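Local coordinates for protein glutathione S-transferase omega-like 2 (PDB 5LKB) that acts as a glutathione-dependent thiol transferase, dehydroascorbate reductase and dimethylarsinic acid reductase, and reacts with glutathionyl-(hydro)quinones, at residues 11-16 and 223-228; 42-47 and 339-344; 217-222 and 288-293; 302-307 and 348-353. All coordinates share one frame; numbering follows the deposited sequence.

Interaction 1. Residues 11-16 and 223-228; sequences GAFKRQ and VYKTGF
Phe13 lays its side chain alongside Tyr224 of the short helix 222-227 and Phe228 just beyond it. Its CB sits 3.8 Å from CB of Phe228. With CG anti to the backbone nitrogen (chi1 167°), the ring lies beside these two side chains and points the same way. Phe228 turns an edge into one face of this ring: its CD2 stands over the ring centre and comes within 3.7 Å of Phe13 CD1. That makes a T-shaped pair, with planes at 72° and centroids 5.1 Å apart. Further out, Phe13 CE2 meets the CB of Tyr224 at 3.9 Å, and the tip, CZ, lies over a face of the Arg15 guanidinium, offset toward its rim. Arg15 carries on from there in a cation-pi contact. Its NH2 hangs over the Tyr224 ring, toward the rim and 3.4 Å from CD2, with the guanidinium nearly upright on the ring at 81°, while NE bonds to Asn221. At the backbone, a water accepts from Phe13 N at 2.8 Å and donates to Lys225 O at 2.8 Å. No direct hydrogen bond joins the two segments, so aromatic packing, cation-pi attraction and this one water hold them together. Arg15 binds glutathione, and being gripped by a ring face and Asn221 is consistent with a guanidinium preset for that ligand.

Interaction 2. Residues 42-47 and 339-344; sequences VSLACP and FDHIKL
The catalytic-cysteine loop of the thioredoxin-like domain, between strand 38-42 and helix 47-58, rests through Leu44 and Ala45 on His341 and Ile342 of helix 339-349. Leu44, its CG beside the backbone nitrogen (chi1 -72°), lifts CD1 squarely over one face of the His341 imidazole. This CH-pi contact measures 4.1 Å from CD1 to the ring centroid, only 7° off the normal. Lower down, Leu44 CB touches His341 ND1 at 3.8 Å. Ala45 is small enough to bring the backbones together: its CA is 4.1 Å from the CA of Ile342, and its CB abuts the carbonyl O of His341 at 3.3 Å. The polar rim of the histidine is handled by a water lying in the ring plane, 2.8 Å from His341 ND1, which also bonds to Ser43 OG and accepts from Leu44 N. On its far side His341 NE2 is tied to Val128 O. Ser43 OG meanwhile accepts from Ala45 N at 3.0 Å and 154°, an ST turn that shapes the bend just before the nucleophile. Cys46 itself turns away from helix 339-349, and its side chain caps a backbone nitrogen at the start of the next helix. A cysteine nucleophile at the N-cap of the first helix is the arrangement of omega-like glutathione transferases, here backed by a helix of the C-terminal domain.

Interaction 3. Residues 217-222 and 288-293; sequences DSINNG and IRLYTT
Asn220 and Thr293 meet because both start out the same way: CG of Asn220 (chi1 -63°) and OG1 of Thr293 (chi1 -61°) lie anti to their own carbonyl carbons. From two different helices this carries the amide of Asn220 across to the threonine hydroxyl. Its CG comes to 3.7 Å from Thr293 OG1 and 3.9 Å from the backbone O of Arg289, so the flat amide end is tucked between a hydroxyl and a main-chain carbonyl. The threonine also lies close against the backbone, with OG1 3.4 Å from Asn220 CA. A water links the two segments, donating to Asn220 O and to Thr293 OG1, each at 2.8 Å, so this hydroxyl is an acceptor there. The apolar half sits one residue back: Ile219 presses its CG2 branch on the methyl CG2 of Thr293 at 3.7 Å, and the same branch reaches Leu290 CD1 at 4.1 Å. A leucine in place of Asn220 would probably rob the buried Arg289 carbonyl of the polar group beside it and leave the Thr293 hydroxyl, of the polar neighbours described, with the water alone. The asparagine lies in a wider, pi-type turn in the last part of helix 205-220, and both segments belong to the helical C-terminal domain. Trp48 and Arg51 of helix 47-58 touch Asn220 from the glutathione-binding domain, Val249 of helix 232-264 packs against both Ile219 and Leu290, and Trp322 of helix 317-329 adds to the packing round Leu290.

Interaction 4. Residues 302-307 and 348-353; sequences VQHFKC and RSHTRI
Helices 285-304 and 339-349 of the all-helical GST C-terminal domain are tied near their ends by His304 to His350 and Ile353. His350 is the first residue to leave helical geometry after its helix, and its ring is where the two ends lock. His304, with CG anti to the backbone nitrogen (chi1 -179°), reaches across so that NE2 faces His350 ND1 at 2.9 Å. The bond is nearly straight at 167°, and either nitrogen could be the donor. The rings meet rim to rim, each bonded nitrogen near the plane of the other ring, an arrangement suited to an imidazole-imidazole bond. His350 NE2, the other nitrogen, hydrogen-bonds a glycerol, probably from the crystallisation liquor, though such molecules can mark pockets, and Phe228 stacks edge-to-face with the same ring. Ile353 packs against both His304 and Phe305. Its CG2 sits over a face of His304 in a CH-pi contact, 3.9 Å from the centroid and 28° off the normal, while its CD1 meets CE1 at the edge of the Phe305 ring at 3.9 Å. With an alanine here instead of His304, His350 ND1 would probably lose its mate, leaving that ring freer to turn and Ile353 CG2 without the ring face it packs on. Nearby, Gln303 hydrogen-bonds Gln303 of the second subunit, so the contact borders the dimer interface. A water accepts from Lys306 NZ at 2.8 Å and donates to the carbonyl O of Ile353, and Ile353 CG2 lies tight against His304 O at 3.2 Å.

Overall arrangement
From the N terminus, residues 11-16 are followed some 200 residues later by 223-228, closing interaction 1, which binds the leading loop to the C-terminal domain. Segment 42-47 opens interaction 2, the longest closure, ended by helix 339-349 and joining the thioredoxin-like domain to the helical one. Interactions 1 and 2 therefore cross, and they touch where Tyr224 meets Pro47. Interaction 3 joins two C-terminal-domain helices, lies within the span of interaction 2, and crosses interaction 1, with Asn221 reaching Arg15. Interaction 4, between two helix ends of that domain, follows 1 and 3 and crosses 2, sharing helix 339-349 with it and helix 285-304 with interaction 3; Phe305 packs against Tyr224 of interaction 1.

Interaction 1. Residues 11-16 and 223-228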
loop_
_atom_site.group_PDB
_atom_site.type_symbol
_atom_site.label_atom_id
_atom_site.label_comp_id
_atom_site.label_asym_id
_atom_site.label_seq_id
_atom_site.Cartn_x
_atom_site.Cartn_y
_atom_site.Cartn_z
ATOM N N GLY A 11 11.615 -19.571 -3.947
ATOM C CA GLY A 11 11.157 -18.198 -4.197
ATOM C C GLY A 11 11.700 -17.157 -3.221
ATOM O O GLY A 11 11.134 -16.066 -3.053
ATOM N N ALA A 12 12.805 -17.466 -2.560
ATOM C CA ALA A 12 13.427 -16.551 -1.622
ATOM C C ALA A 12 14.530 -15.731 -2.298
ATOM O O ALA A 12 15.164 -16.158 -3.272
ATOM C CB ALA A 12 13.981 -17.334 -0.418
ATOM N N PHE A 13 14.724 -14.522 -1.777
ATOM C CA PHE A 13 15.753 -13.603 -2.248
ATOM C C PHE A 13 17.007 -13.799 -1.414
ATOM O O PHE A 13 16.962 -13.709 -0.174
ATOM C CB PHE A 13 15.282 -12.165 -2.069
ATOM C CG PHE A 13 16.378 -11.155 -2.229
ATOM C CD1 PHE A 13 16.993 -11.003 -3.438
ATOM C CD2 PHE A 13 16.760 -10.374 -1.197
ATOM C CE1 PHE A 13 17.986 -10.081 -3.600
ATOM C CE2 PHE A 13 17.787 -9.461 -1.349
ATOM C CZ PHE A 13 18.381 -9.310 -2.544
ATOM N N LYS A 14 18.128 -14.090 -2.099
ATOM C CA LYS A 14 19.419 -14.366 -1.449
ATOM C C LYS A 14 20.388 -13.297 -1.944
ATOM O O LYS A 14 20.888 -13.370 -3.066
ATOM C CB LYS A 14 19.881 -15.772 -1.824
ATOM N N ARG A 15 20.596 -12.266 -1.129
ATOM C CA ARG A 15 21.488 -11.184 -1.507
ATOM C C ARG A 15 22.902 -11.759 -1.679
ATOM O O ARG A 15 23.374 -12.513 -0.827
ATOM C CB ARG A 15 21.471 -10.092 -0.443
ATOM C CG ARG A 15 22.370 -8.915 -0.717
ATOM C CD ARG A 15 22.189 -7.788 0.277
ATOM N NE ARG A 15 20.828 -7.261 0.225
ATOM C CZ ARG A 15 20.389 -6.381 -0.636
ATOM N NH1 ARG A 15 21.177 -5.881 -1.578
ATOM N NH2 ARG A 15 19.088 -6.024 -0.571
ATOM N N GLN A 16 23.548 -11.375 -2.775
ATOM C CA GLN A 16 24.934 -11.795 -3.024
ATOM C C GLN A 16 25.893 -11.138 -2.041
ATOM O O GLN A 16 25.689 -10.015 -1.578
ATOM C CB GLN A 16 25.322 -11.401 -4.439
ATOM C CG GLN A 16 25.607 -9.896 -4.689
ATOM C CD GLN A 16 25.949 -9.578 -6.152
ATOM O OE1 GLN A 16 25.555 -10.313 -7.076
ATOM N NE2 GLN A 16 26.683 -8.473 -6.372
ATOM N N VAL A 223 13.088 -5.990 4.480
ATOM C CA VAL A 223 12.085 -5.495 3.516
ATOM C C VAL A 223 12.300 -6.066 2.133
ATOM O O VAL A 223 11.342 -6.306 1.407
ATOM C CB VAL A 223 12.004 -3.969 3.468
ATOM C CG1 VAL A 223 11.626 -3.409 4.833
ATOM C CG2 VAL A 223 13.324 -3.308 2.969
ATOM N N TYR A 224 13.562 -6.370 1.732
ATOM C CA TYR A 224 13.851 -6.929 0.421
ATOM C C TYR A 224 13.510 -8.417 0.345
ATOM O O TYR A 224 12.943 -8.868 -0.646
ATOM C CB TYR A 224 15.329 -6.758 0.093
ATOM C CG TYR A 224 15.691 -5.352 -0.332
ATOM C CD1 TYR A 224 15.531 -4.954 -1.627
ATOM C CD2 TYR A 224 16.262 -4.478 0.544
ATOM C CE1 TYR A 224 15.882 -3.678 -2.059
ATOM C CE2 TYR A 224 16.593 -3.156 0.146
ATOM C CZ TYR A 224 16.450 -2.790 -1.187
ATOM O OH TYR A 224 16.813 -1.509 -1.653
ATOM N N LYS A 225 13.831 -9.173 1.412
ATOM C CA LYS A 225 13.383 -10.576 1.465
ATOM C C LYS A 225 11.852 -10.682 1.411
ATOM O O LYS A 225 11.315 -11.637 0.830
ATOM C CB LYS A 225 13.971 -11.239 2.712
ATOM C CG LYS A 225 15.514 -11.374 2.682
ATOM C CD LYS A 225 16.055 -12.145 3.879
ATOM C CE LYS A 225 15.923 -11.345 5.122
ATOM N NZ LYS A 225 16.565 -12.014 6.295
ATOM N N THR A 226 11.157 -9.677 1.977
ATOM C CA THR A 226 9.695 -9.616 1.896
ATOM C C THR A 226 9.239 -9.261 0.485
ATOM O O THR A 226 8.424 -9.974 -0.092
ATOM C CB THR A 226 9.172 -8.600 2.911
ATOM O OG1 THR A 226 9.555 -8.950 4.232
ATOM C CG2 THR A 226 7.665 -8.513 2.843
ATOM N N GLY A 227 9.730 -8.154 -0.077
ATOM C CA GLY A 227 9.160 -7.664 -1.317
ATOM C C GLY A 227 9.580 -8.437 -2.538
ATOM O O GLY A 227 8.848 -8.461 -3.531
ATOM N N PHE A 228 10.785 -9.023 -2.498
ATOM C CA PHE A 228 11.278 -9.832 -3.593
ATOM C C PHE A 228 10.871 -11.301 -3.455
ATOM O O PHE A 228 11.144 -12.087 -4.363
ATOM C CB PHE A 228 12.801 -9.738 -3.678
ATOM C CG PHE A 228 13.377 -8.435 -4.210
ATOM C CD1 PHE A 228 12.646 -7.543 -4.986
ATOM C CD2 PHE A 228 14.746 -8.158 -3.975
ATOM C CE1 PHE A 228 13.234 -6.418 -5.524
ATOM C CE2 PHE A 228 15.314 -7.011 -4.486
ATOM C CZ PHE A 228 14.570 -6.157 -5.260
HETATM O O HOH W 1 13.049 -13.783 0.345
#

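Interaction 2. Residues 42-47 and 339-344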
loop_
_atom_site.group_PDB
_atom_site.type_symbol
_atom_site.label_atom_id
_atom_site.label_comp_id
_atom_site.label_asym_id
_atom_site.label_seq_id
_atom_site.Cartn_x
_atom_site.Cartn_y
_atom_site.Cartn_z
ATOM N N VAL A 42 27.040 6.236 -6.687
ATOM C CA VAL A 42 25.858 5.850 -5.931
ATOM C C VAL A 42 24.641 5.908 -6.826
ATOM O O VAL A 42 24.660 6.477 -7.918
ATOM C CB VAL A 42 25.598 6.783 -4.733
ATOM C CG1 VAL A 42 26.801 6.854 -3.814
ATOM C CG2 VAL A 42 25.283 8.182 -5.204
ATOM N N SER A 43 23.559 5.294 -6.330
ATOM C CA SER A 43 22.197 5.700 -6.675
ATOM C C SER A 43 21.576 6.364 -5.470
ATOM O O SER A 43 21.724 5.893 -4.359
ATOM C CB SER A 43 21.318 4.527 -7.095
ATOM O OG SER A 43 19.945 4.918 -7.223
ATOM N N LEU A 44 20.847 7.477 -5.689
ATOM C CA LEU A 44 20.057 8.069 -4.604
ATOM C C LEU A 44 18.831 7.233 -4.217
ATOM O O LEU A 44 18.329 7.416 -3.104
ATOM C CB LEU A 44 19.578 9.444 -5.044
ATOM C CG LEU A 44 20.601 10.560 -5.132
ATOM C CD1 LEU A 44 20.114 11.753 -5.901
ATOM C CD2 LEU A 44 20.957 10.948 -3.712
ATOM N N ALA A 45 18.455 6.248 -5.003
ATOM C CA ALA A 45 17.322 5.391 -4.645
ATOM C C ALA A 45 17.720 4.311 -3.639
ATOM O O ALA A 45 16.864 3.794 -2.888
ATOM C CB ALA A 45 16.777 4.699 -5.877
ATOM N N CYS A 46 19.038 3.942 -3.641
ATOM C CA CYS A 46 19.507 2.752 -2.945
ATOM C C CYS A 46 19.772 3.074 -1.487
ATOM O O CYS A 46 20.570 3.974 -1.210
ATOM C CB CYS A 46 20.842 2.284 -3.569
ATOM S SG CYS A 46 21.647 0.989 -2.654
ATOM N N PRO A 47 19.217 2.323 -0.525
ATOM C CA PRO A 47 19.449 2.614 0.885
ATOM C C PRO A 47 20.859 2.252 1.344
ATOM O O PRO A 47 21.319 2.750 2.380
ATOM C CB PRO A 47 18.387 1.739 1.590
ATOM C CG PRO A 47 18.211 0.587 0.709
ATOM C CD PRO A 47 18.288 1.154 -0.689
ATOM N N PHE A 339 13.297 11.700 -2.731
ATOM C CA PHE A 339 12.116 10.868 -2.833
ATOM C C PHE A 339 11.684 10.592 -4.271
ATOM O O PHE A 339 11.007 9.582 -4.495
ATOM C CB PHE A 339 10.956 11.495 -2.055
ATOM C CG PHE A 339 11.163 11.499 -0.535
ATOM C CD1 PHE A 339 11.208 10.292 0.169
ATOM C CD2 PHE A 339 11.347 12.675 0.164
ATOM C CE1 PHE A 339 11.394 10.278 1.524
ATOM C CE2 PHE A 339 11.538 12.675 1.542
ATOM C CZ PHE A 339 11.570 11.503 2.237
ATOM N N ASP A 340 12.026 11.423 -5.258
ATOM C CA ASP A 340 11.718 11.074 -6.626
ATOM C C ASP A 340 12.542 9.887 -7.068
ATOM O O ASP A 340 11.992 8.949 -7.634
ATOM C CB ASP A 340 11.909 12.250 -7.572
ATOM C CG ASP A 340 10.938 13.401 -7.296
ATOM O OD1 ASP A 340 9.801 13.174 -6.910
ATOM O OD2 ASP A 340 11.327 14.561 -7.426
ATOM N N HIS A 341 13.832 9.910 -6.798
ATOM C CA HIS A 341 14.655 8.762 -7.162
ATOM C C HIS A 341 14.195 7.503 -6.434
ATOM O O HIS A 341 14.147 6.422 -7.029
ATOM C CB HIS A 341 16.132 9.014 -6.836
ATOM C CG HIS A 341 16.854 9.821 -7.874
ATOM N ND1 HIS A 341 17.989 9.366 -8.521
ATOM C CD2 HIS A 341 16.571 11.035 -8.394
ATOM C CE1 HIS A 341 18.349 10.261 -9.418
ATOM N NE2 HIS A 341 17.523 11.290 -9.352
ATOM N N ILE A 342 13.892 7.626 -5.140
ATOM C CA ILE A 342 13.424 6.496 -4.348
ATOM C C ILE A 342 12.169 5.874 -4.972
ATOM O O ILE A 342 12.110 4.682 -5.259
ATOM C CB ILE A 342 13.194 6.916 -2.897
ATOM C CG1 ILE A 342 14.537 7.173 -2.187
ATOM C CG2 ILE A 342 12.362 5.926 -2.122
ATOM C CD1 ILE A 342 14.417 7.919 -0.900
ATOM N N LYS A 343 11.120 6.687 -5.141
ATOM C CA LYS A 343 9.870 6.118 -5.622
ATOM C C LYS A 343 9.957 5.613 -7.040
ATOM O O LYS A 343 9.394 4.529 -7.367
ATOM C CB LYS A 343 8.726 7.145 -5.487
ATOM C CG LYS A 343 8.357 7.408 -4.015
ATOM C CD LYS A 343 7.396 8.584 -3.845
ATOM C CE LYS A 343 6.029 8.348 -4.432
ATOM N NZ LYS A 343 5.257 7.552 -3.521
ATOM N N LEU A 344 10.600 6.390 -7.909
ATOM C CA LEU A 344 10.731 5.973 -9.301
ATOM C C LEU A 344 11.567 4.710 -9.435
ATOM O O LEU A 344 11.199 3.783 -10.151
ATOM C CB LEU A 344 11.320 7.109 -10.149
ATOM C CG LEU A 344 10.423 8.324 -10.400
ATOM C CD1 LEU A 344 11.290 9.441 -10.952
ATOM C CD2 LEU A 344 9.319 7.898 -11.396
HETATM O O HOH W 2 19.903 7.281 -8.527
#

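Interaction 3. Residues 217-222 and 288-293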
loop_
_atom_site.group_PDB
_atom_site.type_symbol
_atom_site.label_atom_id
_atom_site.label_comp_id
_atom_site.label_asym_id
_atom_site.label_seq_id
_atom_site.Cartn_x
_atom_site.Cartn_y
_atom_site.Cartn_z
ATOM N N ASP A 217 19.340 -8.049 9.180
ATOM C CA ASP A 217 18.656 -9.216 8.677
ATOM C C ASP A 217 17.162 -8.986 8.601
ATOM O O ASP A 217 16.509 -9.524 7.703
ATOM C CB ASP A 217 18.919 -10.432 9.558
ATOM C CG ASP A 217 20.305 -11.048 9.298
ATOM O OD1 ASP A 217 20.728 -11.221 8.122
ATOM O OD2 ASP A 217 20.976 -11.341 10.315
ATOM N N SER A 218 16.619 -8.273 9.578
ATOM C CA SER A 218 15.178 -8.177 9.780
ATOM C C SER A 218 14.544 -6.914 9.204
ATOM O O SER A 218 13.327 -6.915 9.034
ATOM C CB SER A 218 14.785 -8.289 11.256
ATOM O OG SER A 218 15.195 -7.113 12.030
ATOM N N ILE A 219 15.294 -5.850 8.923
ATOM C CA ILE A 219 14.727 -4.567 8.512
ATOM C C ILE A 219 15.399 -4.126 7.226
ATOM O O ILE A 219 14.759 -3.997 6.182
ATOM C CB ILE A 219 14.822 -3.537 9.657
ATOM C CG1 ILE A 219 13.960 -4.012 10.847
ATOM C CG2 ILE A 219 14.413 -2.156 9.183
ATOM C CD1 ILE A 219 14.088 -3.318 12.131
ATOM N N ASN A 220 16.712 -3.855 7.288
ATOM C CA ASN A 220 17.413 -3.373 6.097
ATOM C C ASN A 220 17.242 -4.324 4.930
ATOM O O ASN A 220 16.811 -3.940 3.829
ATOM C CB ASN A 220 18.915 -3.146 6.345
ATOM C CG ASN A 220 19.225 -2.101 7.361
ATOM O OD1 ASN A 220 18.540 -1.060 7.522
ATOM N ND2 ASN A 220 20.345 -2.297 8.010
ATOM N N ASN A 221 17.646 -5.608 5.127
ATOM C CA ASN A 221 17.414 -6.659 4.157
ATOM C C ASN A 221 16.048 -7.321 4.342
ATOM O O ASN A 221 15.561 -7.942 3.401
ATOM C CB ASN A 221 18.532 -7.731 4.222
ATOM C CG ASN A 221 18.643 -8.496 2.952
ATOM O OD1 ASN A 221 18.576 -7.975 1.825
ATOM N ND2 ASN A 221 18.845 -9.806 3.089
ATOM N N GLY A 222 15.439 -7.167 5.522
ATOM C CA GLY A 222 14.139 -7.794 5.742
ATOM C C GLY A 222 13.082 -7.302 4.767
ATOM O O GLY A 222 12.306 -8.093 4.243
ATOM N N ILE A 288 22.277 5.784 11.176
ATOM C CA ILE A 288 22.421 5.953 9.739
ATOM C C ILE A 288 21.879 4.739 9.014
ATOM O O ILE A 288 21.090 4.852 8.068
ATOM C CB ILE A 288 23.887 6.276 9.384
ATOM C CG1 ILE A 288 24.258 7.641 9.979
ATOM C CG2 ILE A 288 24.097 6.229 7.861
ATOM C CD1 ILE A 288 25.719 7.992 9.879
ATOM N N ARG A 289 22.285 3.556 9.448
ATOM C CA ARG A 289 21.908 2.334 8.778
ATOM C C ARG A 289 20.410 2.097 8.902
ATOM O O ARG A 289 19.788 1.693 7.918
ATOM C CB ARG A 289 22.714 1.147 9.315
ATOM C CG ARG A 289 24.214 1.164 8.863
ATOM C CD ARG A 289 25.010 0.126 9.734
ATOM N NE ARG A 289 24.389 -1.180 9.675
ATOM C CZ ARG A 289 24.943 -2.325 9.371
ATOM N NH1 ARG A 289 26.243 -2.409 9.076
ATOM N NH2 ARG A 289 24.194 -3.431 9.402
ATOM N N LEU A 290 19.822 2.373 10.061
ATOM C CA LEU A 290 18.368 2.188 10.200
ATOM C C LEU A 290 17.639 3.219 9.359
ATOM O O LEU A 290 16.599 2.897 8.745
ATOM C CB LEU A 290 17.941 2.313 11.655
ATOM C CG LEU A 290 16.433 2.179 11.946
ATOM C CD1 LEU A 290 15.970 0.829 11.515
ATOM C CD2 LEU A 290 16.148 2.391 13.394
ATOM N N TYR A 291 18.113 4.457 9.355
ATOM C CA TYR A 291 17.417 5.559 8.669
ATOM C C TYR A 291 17.166 5.258 7.190
ATOM O O TYR A 291 16.092 5.593 6.646
ATOM C CB TYR A 291 18.273 6.835 8.742
ATOM C CG TYR A 291 17.741 8.026 7.946
ATOM C CD1 TYR A 291 18.122 8.191 6.660
ATOM C CD2 TYR A 291 16.856 8.935 8.481
ATOM C CE1 TYR A 291 17.677 9.225 5.888
ATOM C CE2 TYR A 291 16.389 10.013 7.720
ATOM C CZ TYR A 291 16.818 10.171 6.449
ATOM O OH TYR A 291 16.371 11.216 5.664
ATOM N N THR A 292 18.140 4.721 6.484
ATOM C CA THR A 292 17.992 4.607 5.039
ATOM C C THR A 292 16.826 3.674 4.691
ATOM O O THR A 292 16.183 3.852 3.657
ATOM C CB THR A 292 19.286 4.243 4.351
ATOM O OG1 THR A 292 19.690 2.967 4.854
ATOM C CG2 THR A 292 20.404 5.295 4.609
ATOM N N THR A 293 16.522 2.713 5.562
ATOM C CA THR A 293 15.337 1.883 5.383
ATOM C C THR A 293 14.092 2.632 5.819
ATOM O O THR A 293 13.049 2.613 5.129
ATOM C CB THR A 293 15.465 0.567 6.140
ATOM O OG1 THR A 293 16.593 -0.154 5.621
ATOM C CG2 THR A 293 14.205 -0.283 5.979
HETATM O O HOH W 3 16.364 -1.270 3.108
#

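Interaction 4. Residues 302-307 and 348-353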
loop_
_atom_site.group_PDB
_atom_site.type_symbol
_atom_site.label_atom_id
_atom_site.label_comp_id
_atom_site.label_asym_id
_atom_site.label_seq_id
_atom_site.Cartn_x
_atom_site.Cartn_y
_atom_site.Cartn_z
ATOM N N VAL A 302 5.918 -0.032 2.073
ATOM C CA VAL A 302 4.539 -0.396 2.411
ATOM C C VAL A 302 3.770 -0.904 1.176
ATOM O O VAL A 302 3.302 -2.054 1.156
ATOM C CB VAL A 302 3.817 0.776 3.083
ATOM C CG1 VAL A 302 2.310 0.492 3.220
ATOM C CG2 VAL A 302 4.361 1.006 4.461
ATOM N N GLN A 303 3.657 -0.098 0.133
ATOM C CA GLN A 303 2.897 -0.499 -1.045
ATOM C C GLN A 303 3.632 -1.484 -1.918
ATOM O O GLN A 303 3.042 -2.450 -2.432
ATOM C CB GLN A 303 2.503 0.723 -1.862
ATOM C CG GLN A 303 1.540 0.529 -2.990
ATOM C CD GLN A 303 2.106 -0.111 -4.225
ATOM O OE1 GLN A 303 3.261 0.099 -4.586
ATOM N NE2 GLN A 303 1.292 -0.910 -4.896
ATOM N N HIS A 304 4.890 -1.204 -2.180
ATOM C CA HIS A 304 5.617 -1.843 -3.240
ATOM C C HIS A 304 6.188 -3.168 -2.777
ATOM O O HIS A 304 6.182 -4.163 -3.556
ATOM C CB HIS A 304 6.756 -0.937 -3.691
ATOM C CG HIS A 304 7.572 -1.490 -4.813
ATOM N ND1 HIS A 304 7.130 -1.563 -6.127
ATOM C CD2 HIS A 304 8.855 -1.940 -4.805
ATOM C CE1 HIS A 304 8.106 -2.094 -6.862
ATOM N NE2 HIS A 304 9.144 -2.346 -6.076
ATOM N N PHE A 305 6.738 -3.220 -1.576
ATOM C CA PHE A 305 7.230 -4.470 -1.003
ATOM C C PHE A 305 6.204 -5.130 -0.070
ATOM O O PHE A 305 6.489 -6.148 0.562
ATOM C CB PHE A 305 8.561 -4.265 -0.246
ATOM C CG PHE A 305 9.796 -4.128 -1.136
ATOM C CD1 PHE A 305 9.765 -4.362 -2.533
ATOM C CD2 PHE A 305 11.040 -3.839 -0.569
ATOM C CE1 PHE A 305 10.923 -4.310 -3.356
ATOM C CE2 PHE A 305 12.186 -3.823 -1.356
ATOM C CZ PHE A 305 12.128 -4.022 -2.769
ATOM N N LYS A 306 4.983 -4.615 -0.010
ATOM C CA LYS A 306 3.894 -5.233 0.730
ATOM C C LYS A 306 4.187 -5.356 2.205
ATOM O O LYS A 306 3.627 -6.217 2.911
ATOM C CB LYS A 306 3.421 -6.567 0.105
ATOM C CG LYS A 306 3.148 -6.491 -1.385
ATOM C CD LYS A 306 2.760 -7.880 -1.922
ATOM C CE LYS A 306 2.389 -7.773 -3.419
ATOM N NZ LYS A 306 3.375 -7.165 -4.437
ATOM N N CYS A 307 4.969 -4.393 2.742
ATOM C CA CYS A 307 5.312 -4.383 4.143
ATOM C C CYS A 307 4.305 -3.491 4.834
ATOM O O CYS A 307 4.568 -2.360 5.219
ATOM C CB CYS A 307 6.694 -3.789 4.265
ATOM S SG CYS A 307 8.042 -4.962 3.785
ATOM N N ARG A 348 9.433 1.634 -11.007
ATOM C CA ARG A 348 9.692 1.535 -12.438
ATOM C C ARG A 348 10.667 0.436 -12.800
ATOM O O ARG A 348 10.674 0.024 -13.960
ATOM C CB ARG A 348 10.255 2.846 -12.979
ATOM C CG ARG A 348 9.413 4.093 -12.724
ATOM C CD ARG A 348 8.076 3.967 -13.443
ATOM N NE ARG A 348 7.337 5.227 -13.377
ATOM C CZ ARG A 348 7.562 6.290 -14.134
ATOM N NH1 ARG A 348 8.502 6.247 -15.103
ATOM N NH2 ARG A 348 6.907 7.412 -13.906
ATOM N N SER A 349 11.437 -0.092 -11.855
ATOM C CA SER A 349 12.422 -1.110 -12.212
ATOM C C SER A 349 11.988 -2.532 -11.906
ATOM O O SER A 349 12.472 -3.454 -12.557
ATOM C CB SER A 349 13.740 -0.868 -11.475
ATOM O OG SER A 349 14.239 0.443 -11.644
ATOM N N HIS A 350 11.024 -2.754 -11.025
ATOM C CA HIS A 350 10.702 -4.092 -10.552
ATOM C C HIS A 350 9.446 -4.576 -11.267
ATOM O O HIS A 350 8.333 -4.565 -10.727
ATOM C CB HIS A 350 10.522 -4.128 -9.050
ATOM C CG HIS A 350 11.747 -3.780 -8.329
ATOM N ND1 HIS A 350 11.764 -3.201 -7.092
ATOM C CD2 HIS A 350 13.043 -3.949 -8.691
ATOM C CE1 HIS A 350 13.010 -3.018 -6.712
ATOM N NE2 HIS A 350 13.806 -3.466 -7.669
ATOM N N THR A 351 9.641 -5.069 -12.495
ATOM C CA THR A 351 8.532 -5.481 -13.356
ATOM C C THR A 351 7.739 -6.644 -12.809
ATOM O O THR A 351 6.557 -6.776 -13.157
ATOM C CB THR A 351 9.106 -5.914 -14.723
ATOM O OG1 THR A 351 10.059 -4.934 -15.161
ATOM C CG2 THR A 351 8.002 -6.035 -15.741
ATOM N N ARG A 352 8.348 -7.515 -12.011
ATOM C CA ARG A 352 7.618 -8.648 -11.457
ATOM C C ARG A 352 6.800 -8.288 -10.233
ATOM O O ARG A 352 6.017 -9.118 -9.744
ATOM C CB ARG A 352 8.552 -9.801 -11.138
ATOM C CG ARG A 352 9.279 -10.330 -12.387
ATOM C CD ARG A 352 9.710 -11.793 -12.186
ATOM N NE ARG A 352 10.788 -11.866 -11.222
ATOM C CZ ARG A 352 12.049 -11.516 -11.488
ATOM N NH1 ARG A 352 12.372 -11.071 -12.697
ATOM N NH2 ARG A 352 12.999 -11.603 -10.551
ATOM N N ILE A 353 6.909 -7.049 -9.776
ATOM C CA ILE A 353 6.063 -6.496 -8.730
ATOM C C ILE A 353 5.035 -5.531 -9.305
ATOM O O ILE A 353 3.854 -5.579 -8.955
ATOM C CB ILE A 353 6.936 -5.805 -7.661
ATOM C CG1 ILE A 353 7.788 -6.806 -6.890
ATOM C CG2 ILE A 353 6.042 -5.033 -6.660
ATOM C CD1 ILE A 353 8.867 -6.140 -6.075
HETATM O O HOH W 4 2.341 -6.759 -6.983
#